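Local coordinates for protein putative branched-chain amino acid ABC transporter (Chromobacterium violaceum, PDB 4PYR) that binds glutathione in the cleft of a periplasmic-binding-protein-like fold and, as a member of the LppC lipoprotein family, may regulate an enzyme, at residues 105-108 against 109-113; 115-119 against 120-124; 209-212 against 213-216; 243-246 against 247-251. All coordinates share one frame; numbering follows the deposited sequence.

Overall arrangement
All four contacts are local, each within one continuous run of chain, and they differ mainly in where that run lies. Interactions 1 and 2 sit at the two ends of helix 106-119, with centres about 15 Å apart: the first is partly buried and borders the glutathione pocket, whereas the second closes the helix at the surface with one water bridging two aspartates. Interaction 4 opens helix 245-265, is likewise partly buried near the ligand, and comes within about 5 Å of interaction 1 at the nearest atoms. Interaction 3 is a surface turn between strands 199-201 and 218-220, held by backbone bonds and proline-carboxylate packing.

Interaction 1 of 4, residues 105-108 against 109-113; sequences IVEG and EARQL. With GSH (glutathione), chain B.
Arg111 bends back over the turn that begins at Glu107, so that its guanidinium lies against the same carbonyl oxygen that its own N-H bonds. Glu107 O receives the Arg111 N-H at 2.9 Å, and the same oxygen stands 3.7 Å above the guanidinium plane, over its centre. A bend at chi3 (-86°) folds the arginine into this position, and its NH1 passes 3.6 Å from Glu107 CB. The Glu107 carboxylate heads elsewhere: its OE1 lies 5.9 Å from Arg111 NH2 and instead makes a salt bridge to Arg137, a glutathione-binding residue.

Backbone bonds give the tight part of the contact. Ala110 N reaches Val106 O at 3.2 Å, and Glu109 N makes a second, weak bond to that oxygen. Gln112 N bonds to Gly108 O, and Gln112 NE2 adds a weak bond to the same acceptor, while Gln112 OE1 is hydrogen-bonded to Leu294 N of strand 290-298. Glu109 and Ala110 are buried on this turn, and the Glu109 carboxylate is satisfied by Ser203 and Arg292. The arginine side is looser and partly exposed, with Ile105 CD1 only reaching the guanidinium edge at 4.4 Å from NH2.

At the other extremity, Ile105 CG2 approaches the glutathione sulfur SG2 at 3.2 Å, which is short for a carbon-sulfur contact, so the exact fit there is doubtful. Val106 and Glu107 pack on helix 133-150. Together these features describe the first turn of helix 106-119 at the edge of a ligand pocket, consistent with the cleft of a periplasmic-binding-protein fold.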
loop_
_atom_site.group_PDB
_atom_site.type_symbol
_atom_site.label_atom_id
_atom_site.label_comp_id
_atom_site.label_asym_id
_atom_site.label_seq_id
_atom_site.Cartn_x
_atom_site.Cartn_y
_atom_site.Cartn_z
ATOM N N ILE A 105 -2.774 -2.263 0.378
ATOM C CA ILE A 105 -3.916 -2.527 1.297
ATOM C C ILE A 105 -3.831 -1.740 2.583
ATOM O O ILE A 105 -2.858 -1.820 3.350
ATOM C CB ILE A 105 -4.065 -4.018 1.688
ATOM C CG1 ILE A 105 -2.742 -4.653 2.123
ATOM C CG2 ILE A 105 -4.693 -4.788 0.560
ATOM C CD1 ILE A 105 -2.967 -5.976 2.832
ATOM N N VAL A 106 -4.890 -1.005 2.862
ATOM C CA VAL A 106 -4.871 -0.071 3.954
ATOM C C VAL A 106 -4.783 -0.687 5.325
ATOM O O VAL A 106 -4.197 -0.079 6.231
ATOM C CB VAL A 106 -6.065 0.862 3.847
ATOM C CG1 VAL A 106 -5.991 1.559 2.491
ATOM C CG2 VAL A 106 -7.388 0.099 4.070
ATOM N N GLU A 107 -5.345 -1.889 5.488
ATOM C CA GLU A 107 -5.323 -2.541 6.779
ATOM C C GLU A 107 -3.892 -2.744 7.244
ATOM O O GLU A 107 -3.608 -2.700 8.447
ATOM C CB GLU A 107 -6.042 -3.888 6.709
ATOM C CG GLU A 107 -7.564 -3.795 6.809
ATOM C CD GLU A 107 -8.257 -3.587 5.491
ATOM O OE1 GLU A 107 -7.590 -3.391 4.450
ATOM O OE2 GLU A 107 -9.512 -3.585 5.482
ATOM N N GLY A 108 -2.984 -3.006 6.287
ATOM C CA GLY A 108 -1.583 -3.153 6.611
ATOM C C GLY A 108 -0.995 -1.928 7.284
ATOM O O GLY A 108 -0.236 -2.030 8.218
ATOM N N GLU A 109 -1.415 -0.760 6.857
ATOM C CA GLU A 109 -0.886 0.437 7.465
ATOM C C GLU A 109 -1.489 0.644 8.865
ATOM O O GLU A 109 -0.789 1.025 9.813
ATOM C CB GLU A 109 -1.163 1.634 6.561
ATOM C CG GLU A 109 -0.470 1.535 5.215
ATOM C CD GLU A 109 -0.514 2.812 4.409
ATOM O OE1 GLU A 109 -0.951 3.822 4.990
ATOM O OE2 GLU A 109 -0.053 2.783 3.246
ATOM N N ALA A 110 -2.773 0.298 9.024
ATOM C CA ALA A 110 -3.407 0.432 10.339
ATOM C C ALA A 110 -2.735 -0.467 11.344
ATOM O O ALA A 110 -2.511 -0.058 12.475
ATOM C CB ALA A 110 -4.886 0.114 10.252
ATOM N N ARG A 111 -2.426 -1.711 10.925
ATOM C CA ARG A 111 -1.796 -2.636 11.841
ATOM C C ARG A 111 -0.427 -2.105 12.273
ATOM O O ARG A 111 -0.061 -2.123 13.451
ATOM C CB ARG A 111 -1.648 -3.984 11.156
ATOM C CG ARG A 111 -2.938 -4.753 11.064
ATOM C CD ARG A 111 -2.608 -6.200 10.701
ATOM N NE ARG A 111 -2.495 -6.317 9.255
ATOM C CZ ARG A 111 -3.548 -6.392 8.438
ATOM N NH1 ARG A 111 -4.797 -6.400 8.917
ATOM N NH2 ARG A 111 -3.351 -6.480 7.136
ATOM N N GLN A 112 0.366 -1.660 11.310
ATOM C CA GLN A 112 1.614 -1.067 11.642
ATOM C C GLN A 112 1.541 0.129 12.544
ATOM O O GLN A 112 2.351 0.244 13.459
ATOM C CB GLN A 112 2.322 -0.700 10.389
ATOM C CG GLN A 112 2.869 -1.951 9.722
ATOM C CD GLN A 112 3.604 -1.525 8.501
ATOM O OE1 GLN A 112 4.617 -0.801 8.608
ATOM N NE2 GLN A 112 3.059 -1.873 7.321
ATOM N N LEU A 113 0.554 0.990 12.315
ATOM C CA LEU A 113 0.431 2.144 13.165
ATOM C C LEU A 113 0.217 1.749 14.639
ATOM O O LEU A 113 0.789 2.351 15.535
ATOM C CB LEU A 113 -0.711 3.030 12.694
ATOM C CG LEU A 113 -0.715 4.408 13.332
ATOM C CD1 LEU A 113 0.472 5.216 12.841
ATOM C CD2 LEU A 113 -2.052 5.056 13.003
HETATM N N1 GSH B . -10.335 -6.801 0.716
HETATM C CA1 GSH B . -10.815 -5.438 0.792
HETATM C C1 GSH B . -11.968 -5.292 1.764
HETATM O O11 GSH B . -11.849 -5.669 2.962
HETATM O O12 GSH B . -13.022 -4.748 1.356
HETATM C CB1 GSH B . -11.236 -4.941 -0.597
HETATM C CG1 GSH B . -10.132 -5.040 -1.649
HETATM C CD1 GSH B . -8.984 -4.141 -1.303
HETATM O OE1 GSH B . -8.971 -3.582 -0.216
HETATM N N2 GSH B . -8.046 -4.025 -2.270
HETATM C CA2 GSH B . -6.828 -3.207 -2.191
HETATM C C2 GSH B . -6.967 -2.018 -3.093
HETATM O O2 GSH B . -8.154 -1.676 -3.132
HETATM C CB2 GSH B . -5.625 -4.056 -2.554
HETATM S SG2 GSH B . -5.971 -5.779 -2.237
HETATM N N3 GSH B . -5.961 -1.375 -3.796
HETATM C CA3 GSH B . -4.474 -1.510 -3.764
HETATM C C3 GSH B . -3.753 -1.579 -5.114
HETATM O O31 GSH B . -2.573 -1.119 -5.239
HETATM O O32 GSH B . -4.352 -2.090 -6.081
#

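Interaction 2 of 4, residues 115-119 against 120-124; sequences RLMRD and DSRAA
The backbone of helix 106-119 ends with Arg122 N bonded back to Met117 O at 3.1 Å and, inside that loop, Ser121 N bonded to Arg118 O at 2.9 Å. In the inner bond the donor comes from above the acceptor group, Ser121 N lying 61° out of the plane of the Arg118 carbonyl. Asp120 N still makes a helical bond to Leu116 O, and the Asp120 side chain doubles back beside its own backbone N (chi1 -74°), which sets OD2 4.0 Å from Leu116 CD1.

With Ser121 in the C-prime position at positive phi (58°), this is a Schellman motif, here turning the chain from the helix toward strand 125-129. Beyond the turn, Arg122 CG packs on Met117 O at 3.4 Å, and a bend at chi2 lays the guanidinium beneath Asp120 O, which sits over one face, offset toward the rim. Both Arg122 NE and Asp120 OD2 are bonded to Tyr200 OH, tying the turn to strand 199-201, while Met117, present as selenomethionine, is buried against helix 133-150 and strand 176-180. On the surface side, Asp119 OD2 and Asp120 OD1 are 4.5 Å apart, and one water donates to both, which probably eases their repulsion. A second water links Asp119 O, to which it donates at 2.7 Å, with Ser121 OG.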
loop_
_atom_site.group_PDB
_atom_site.type_symbol
_atom_site.label_atom_id
_atom_site.label_comp_id
_atom_site.label_asym_id
_atom_site.label_seq_id
_atom_site.Cartn_x
_atom_site.Cartn_y
_atom_site.Cartn_z
ATOM N N ARG A 115 1.362 -1.002 15.981
ATOM C CA ARG A 115 2.678 -1.415 16.417
ATOM C C ARG A 115 3.646 -0.255 16.696
ATOM O O ARG A 115 4.376 -0.293 17.693
ATOM C CB ARG A 115 3.253 -2.432 15.410
ATOM C CG ARG A 115 2.419 -3.716 15.354
ATOM C CD ARG A 115 3.163 -4.854 14.685
ATOM N NE ARG A 115 3.256 -4.681 13.242
ATOM C CZ ARG A 115 2.365 -5.157 12.362
ATOM N NH1 ARG A 115 1.287 -5.829 12.759
ATOM N NH2 ARG A 115 2.549 -4.941 11.067
ATOM N N LEU A 116 3.603 0.784 15.855
ATOM C CA LEU A 116 4.431 1.995 16.046
ATOM C C LEU A 116 4.101 2.655 17.367
ATOM O O LEU A 116 4.983 3.081 18.139
ATOM C CB LEU A 116 4.245 3.037 14.917
ATOM C CG LEU A 116 4.899 4.428 15.111
ATOM C CD1 LEU A 116 6.410 4.345 15.202
ATOM C CD2 LEU A 116 4.488 5.349 13.976
HETATM N N MSE A 117 2.804 2.760 17.626
HETATM C CA MSE A 117 2.407 3.413 18.837
HETATM C C MSE A 117 2.763 2.663 20.073
HETATM O O MSE A 117 3.106 3.262 21.103
HETATM C CB MSE A 117 0.943 3.704 18.704
HETATM C CG MSE A 117 0.675 4.916 17.800
HETATM SE SE MSE A 117 -1.215 5.229 17.431
HETATM C CE MSE A 117 -1.528 6.328 19.040
ATOM N N ARG A 118 2.701 1.331 20.017
ATOM C CA ARG A 118 3.226 0.521 21.094
ATOM C C ARG A 118 4.713 0.742 21.318
ATOM O O ARG A 118 5.166 0.940 22.441
ATOM C CB ARG A 118 2.961 -0.947 20.786
ATOM C CG ARG A 118 1.527 -1.324 21.013
ATOM C CD ARG A 118 1.217 -1.222 22.488
ATOM N NE ARG A 118 1.605 -2.416 23.236
ATOM C CZ ARG A 118 1.180 -2.658 24.472
ATOM N NH1 ARG A 118 0.352 -1.785 25.040
ATOM N NH2 ARG A 118 1.545 -3.750 25.111
ATOM N N ASP A 119 5.474 0.734 20.236
ATOM C CA ASP A 119 6.894 1.023 20.342
ATOM C C ASP A 119 7.187 2.356 21.019
ATOM O O ASP A 119 8.129 2.472 21.813
ATOM C CB ASP A 119 7.563 1.047 18.990
ATOM C CG ASP A 119 9.049 0.885 19.131
ATOM O OD1 ASP A 119 9.475 -0.055 19.861
ATOM O OD2 ASP A 119 9.774 1.727 18.573
ATOM N N ASP A 120 6.351 3.347 20.695
ATOM C CA ASP A 120 6.452 4.700 21.269
ATOM C C ASP A 120 5.844 4.815 22.692
ATOM O O ASP A 120 5.633 5.925 23.175
ATOM C CB ASP A 120 5.727 5.731 20.370
ATOM C CG ASP A 120 6.464 6.084 19.078
ATOM O OD1 ASP A 120 7.618 5.651 18.904
ATOM O OD2 ASP A 120 5.871 6.863 18.236
ATOM N N SER A 121 5.533 3.687 23.339
ATOM C CA SER A 121 5.039 3.640 24.724
ATOM C C SER A 121 3.768 4.425 24.976
ATOM O O SER A 121 3.591 5.007 26.057
ATOM C CB SER A 121 6.110 4.088 25.741
ATOM O OG SER A 121 7.238 3.250 25.708
ATOM N N ARG A 122 2.884 4.441 23.987
ATOM C CA ARG A 122 1.568 5.040 24.178
ATOM C C ARG A 122 0.754 4.002 24.913
ATOM O O ARG A 122 0.460 2.971 24.367
ATOM C CB ARG A 122 0.912 5.387 22.851
ATOM C CG ARG A 122 1.763 6.295 21.971
ATOM C CD ARG A 122 2.477 7.361 22.781
ATOM N NE ARG A 122 3.184 8.272 21.885
ATOM C CZ ARG A 122 3.961 9.258 22.294
ATOM N NH1 ARG A 122 4.134 9.482 23.579
ATOM N NH2 ARG A 122 4.572 10.019 21.397
ATOM N N ALA A 123 0.421 4.273 26.162
ATOM C CA ALA A 123 -0.274 3.284 26.994
ATOM C C ALA A 123 -1.796 3.350 26.896
ATOM O O ALA A 123 -2.484 2.358 27.149
ATOM C CB ALA A 123 0.141 3.449 28.439
ATOM N N ALA A 124 -2.315 4.513 26.559
ATOM C CA ALA A 124 -3.748 4.742 26.586
ATOM C C ALA A 124 -4.153 5.656 25.424
ATOM O O ALA A 124 -4.622 6.764 25.626
ATOM C CB ALA A 124 -4.166 5.320 27.928
HETATM O O HOH W 1 9.442 4.289 17.642
HETATM O O HOH W 2 9.158 4.123 23.751
#

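Interaction 3 of 4, residues 209-212 against 213-216; sequences GMQP and ELAG
Pro212 and Glu213 lie side by side with their side chains pointing the same way, the carboxylate drawn back along the proline ring. A bend at chi2 (72°) makes this possible: it turns the glutamate chain around until OE2 is 3.6 Å from Pro212 CG and OE1 is 3.9 Å from Pro212 CD. The ring thus meets both carboxylate oxygens through its CH2 groups. Gln211 and Leu214 are set differently, their side chains slanting across each other next to helix 183-192, where both touch Val183 and Leu214 is buried.

Two overlapping turns shape the backbone beneath them. Leu214 N bonds to Gln211 O at 3.1 Å, approaching from above the carbonyl, 48° out of its plane. One residue on, Ala215 N makes a weak bond to Pro212 O at 3.4 Å, and Ala215 CB rests against that same oxygen at 3.5 Å. The proline ring restricts phi (-62°) at the first corner, which suits this tight bend in the loop between strands 199-201 and 218-220.

No charge pairing crosses the contact, so the conformation seems to depend on backbone hydrogen bonds and van der Waals packing, with the Glu213 carboxylate probably remaining ionised at this exposed site.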
loop_
_atom_site.group_PDB
_atom_site.type_symbol
_atom_site.label_atom_id
_atom_site.label_comp_id
_atom_site.label_asym_id
_atom_site.label_seq_id
_atom_site.Cartn_x
_atom_site.Cartn_y
_atom_site.Cartn_z
ATOM N N GLY A 209 0.428 18.648 -1.200
ATOM C CA GLY A 209 0.153 20.093 -1.087
ATOM C C GLY A 209 0.323 20.663 0.323
ATOM O O GLY A 209 0.877 20.023 1.219
HETATM N N MSE A 210 -0.150 21.902 0.515
HETATM C CA MSE A 210 -0.086 22.557 1.823
HETATM C C MSE A 210 -1.041 21.931 2.793
HETATM O O MSE A 210 -2.243 21.888 2.523
HETATM C CB MSE A 210 -0.513 24.023 1.739
HETATM C CG MSE A 210 0.322 24.823 2.715
HETATM SE SE MSE A 210 2.062 25.004 1.838
HETATM C CE MSE A 210 1.772 26.799 1.053
ATOM N N GLN A 211 -0.515 21.416 3.906
ATOM C CA GLN A 211 -1.329 20.806 4.978
ATOM C C GLN A 211 -0.931 21.385 6.347
ATOM O O GLN A 211 -0.608 20.656 7.268
ATOM C CB GLN A 211 -1.154 19.263 4.953
ATOM C CG GLN A 211 -1.742 18.635 3.707
ATOM C CD GLN A 211 -1.839 17.112 3.816
ATOM O OE1 GLN A 211 -2.741 16.581 4.432
ATOM N NE2 GLN A 211 -0.909 16.417 3.177
ATOM N N PRO A 212 -0.967 22.731 6.494
ATOM C CA PRO A 212 -0.467 23.311 7.754
ATOM C C PRO A 212 -1.210 22.918 9.016
ATOM O O PRO A 212 -0.603 22.902 10.098
ATOM C CB PRO A 212 -0.610 24.826 7.540
ATOM C CG PRO A 212 -1.656 24.951 6.498
ATOM C CD PRO A 212 -1.570 23.745 5.617
ATOM N N GLU A 213 -2.501 22.541 8.887
ATOM C CA GLU A 213 -3.256 22.099 10.096
ATOM C C GLU A 213 -2.830 20.760 10.634
ATOM O O GLU A 213 -3.069 20.484 11.799
ATOM C CB GLU A 213 -4.775 22.056 9.878
ATOM C CG GLU A 213 -5.370 23.457 9.704
ATOM C CD GLU A 213 -4.992 24.061 8.375
ATOM O OE1 GLU A 213 -4.970 23.279 7.364
ATOM O OE2 GLU A 213 -4.695 25.239 8.355
ATOM N N LEU A 214 -2.175 19.935 9.809
ATOM C CA LEU A 214 -1.742 18.578 10.228
ATOM C C LEU A 214 -0.268 18.529 10.652
ATOM O O LEU A 214 0.285 17.519 10.958
ATOM C CB LEU A 214 -2.046 17.589 9.112
ATOM C CG LEU A 214 -3.546 17.269 8.946
ATOM C CD1 LEU A 214 -3.873 16.567 7.648
ATOM C CD2 LEU A 214 -4.148 16.638 10.207
ATOM N N ALA A 215 0.381 19.674 10.706
ATOM C CA ALA A 215 1.793 19.785 11.107
ATOM C C ALA A 215 2.014 19.125 12.446
ATOM O O ALA A 215 1.282 19.333 13.418
ATOM C CB ALA A 215 2.231 21.223 11.178
ATOM N N GLY A 216 3.040 18.298 12.485
ATOM C CA GLY A 216 3.374 17.602 13.728
ATOM C C GLY A 216 2.730 16.242 13.908
ATOM O O GLY A 216 3.110 15.506 14.809
#

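Interaction 4 of 4, residues 243-246 against 247-251; sequences LTRQ and TERLY
Helix 245-265 starts here with Thr244 as its N-cap. Thr244 OG1 accepts the N-H of Thr247 at 3.1 Å along a fairly straight path (161°). Its chi1 of 60° brings the hydroxyl between the backbone N and the carbonyl carbon, facing the first turn. The Thr247 hydroxyl joins in, with its OG1 2.7 Å from Thr244 OG1, so the cap oxygen has two close partners. The first full helical bond follows, Glu248 N to Thr244 O at 2.9 Å.

Just before the cap, Leu243 lies over the turn: its CD2 meets Thr247 CG2 at 3.6 Å, the two side chains crossing at about a right angle, and its CB packs on Glu248 CB. Leu243 CD1 also reaches Tyr251 CB, extending the apolar strip toward helix 16-33, on which Thr247, Leu250 and Tyr251 pack. This helix end borders the cleft of the binding-protein-like fold, for Leu250 comes close to the bound glutathione and Arg249 touches Leu104 of its pocket.

Polar groups are gathered by water on another flank. Arg245 NH1 and Glu248 OE1, at 4.5 Å too far apart for a salt bridge, share one water that also donates to Leu243 O; a second water connects OE1 with Leu243 N. Glu248 OE2 is bonded to Trp224. Arg249 runs back alongside the first turn, its CG 3.2 Å from Arg245 O, which lies over one guanidinium face, while Arg249 NH2 forms a salt bridge to Asp221.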
loop_
_atom_site.group_PDB
_atom_site.type_symbol
_atom_site.label_atom_id
_atom_site.label_comp_id
_atom_site.label_asym_id
_atom_site.label_seq_id
_atom_site.Cartn_x
_atom_site.Cartn_y
_atom_site.Cartn_z
ATOM N N LEU A 243 2.541 14.176 -9.333
ATOM C CA LEU A 243 1.348 13.380 -9.079
ATOM C C LEU A 243 0.826 13.693 -7.696
ATOM O O LEU A 243 1.604 14.071 -6.789
ATOM C CB LEU A 243 1.682 11.882 -9.191
ATOM C CG LEU A 243 2.242 11.407 -10.544
ATOM C CD1 LEU A 243 2.796 9.994 -10.424
ATOM C CD2 LEU A 243 1.245 11.496 -11.709
ATOM N N THR A 244 -0.482 13.500 -7.513
ATOM C CA THR A 244 -1.049 13.371 -6.176
ATOM C C THR A 244 -0.250 12.330 -5.449
ATOM O O THR A 244 0.350 11.519 -6.106
ATOM C CB THR A 244 -2.589 13.026 -6.232
ATOM O OG1 THR A 244 -2.766 11.770 -6.926
ATOM C CG2 THR A 244 -3.344 14.073 -6.935
ATOM N N ARG A 245 -0.255 12.385 -4.125
ATOM C CA ARG A 245 0.365 11.328 -3.356
ATOM C C ARG A 245 -0.243 9.976 -3.731
ATOM O O ARG A 245 0.492 8.990 -3.869
ATOM C CB ARG A 245 0.242 11.621 -1.858
ATOM C CG ARG A 245 1.126 12.748 -1.409
ATOM C CD ARG A 245 2.580 12.393 -1.262
ATOM N NE ARG A 245 3.282 13.508 -0.634
ATOM C CZ ARG A 245 3.824 14.534 -1.283
ATOM N NH1 ARG A 245 3.767 14.616 -2.606
ATOM N NH2 ARG A 245 4.411 15.511 -0.591
ATOM N N GLN A 246 -1.569 9.952 -3.903
ATOM C CA GLN A 246 -2.319 8.730 -4.253
ATOM C C GLN A 246 -1.730 8.086 -5.494
ATOM O O GLN A 246 -1.335 6.909 -5.508
ATOM C CB GLN A 246 -3.789 9.097 -4.494
ATOM C CG GLN A 246 -4.812 7.966 -4.495
ATOM C CD GLN A 246 -6.236 8.493 -4.495
ATOM O OE1 GLN A 246 -6.674 9.128 -5.458
ATOM N NE2 GLN A 246 -6.968 8.238 -3.416
ATOM N N THR A 247 -1.639 8.882 -6.544
ATOM C CA THR A 247 -1.113 8.451 -7.830
ATOM C C THR A 247 0.394 8.101 -7.846
ATOM O O THR A 247 0.815 7.093 -8.416
ATOM C CB THR A 247 -1.380 9.510 -8.889
ATOM O OG1 THR A 247 -2.772 9.839 -8.875
ATOM C CG2 THR A 247 -1.001 9.038 -10.233
ATOM N N GLU A 248 1.216 8.969 -7.261
ATOM C CA GLU A 248 2.634 8.709 -7.123
ATOM C C GLU A 248 2.881 7.413 -6.345
ATOM O O GLU A 248 3.867 6.738 -6.613
ATOM C CB GLU A 248 3.325 9.875 -6.449
ATOM C CG GLU A 248 4.819 9.680 -6.428
ATOM C CD GLU A 248 5.623 10.959 -6.333
ATOM O OE1 GLU A 248 5.041 12.032 -6.093
ATOM O OE2 GLU A 248 6.858 10.869 -6.519
ATOM N N ARG A 249 1.990 7.049 -5.413
ATOM C CA ARG A 249 2.117 5.748 -4.756
ATOM C C ARG A 249 2.051 4.650 -5.812
ATOM O O ARG A 249 2.706 3.635 -5.630
ATOM C CB ARG A 249 1.096 5.501 -3.620
ATOM C CG ARG A 249 1.416 6.288 -2.337
ATOM C CD ARG A 249 0.520 5.993 -1.136
ATOM N NE ARG A 249 0.784 7.049 -0.189
ATOM C CZ ARG A 249 0.053 8.159 -0.102
ATOM N NH1 ARG A 249 -1.060 8.299 -0.826
ATOM N NH2 ARG A 249 0.409 9.108 0.745
ATOM N N LEU A 250 1.261 4.845 -6.871
ATOM C CA LEU A 250 1.138 3.817 -7.920
ATOM C C LEU A 250 2.382 3.743 -8.777
ATOM O O LEU A 250 2.760 2.688 -9.241
ATOM C CB LEU A 250 -0.078 4.026 -8.817
ATOM C CG LEU A 250 -1.433 3.998 -8.117
ATOM C CD1 LEU A 250 -2.523 4.511 -9.039
ATOM C CD2 LEU A 250 -1.731 2.572 -7.641
ATOM N N TYR A 251 3.050 4.867 -8.994
ATOM C CA TYR A 251 4.339 4.883 -9.693
ATOM C C TYR A 251 5.381 4.087 -8.900
ATOM O O TYR A 251 6.098 3.219 -9.471
ATOM C CB TYR A 251 4.780 6.348 -9.856
ATOM C CG TYR A 251 6.131 6.566 -10.499
ATOM C CD1 TYR A 251 6.281 6.574 -11.895
ATOM C CD2 TYR A 251 7.267 6.797 -9.724
ATOM C CE1 TYR A 251 7.522 6.826 -12.493
ATOM C CE2 TYR A 251 8.525 7.021 -10.301
ATOM C CZ TYR A 251 8.655 7.054 -11.676
ATOM O OH TYR A 251 9.878 7.296 -12.267
HETATM O O HOH W 3 3.014 12.866 -4.782
HETATM O O HOH W 4 5.186 13.726 -7.956
#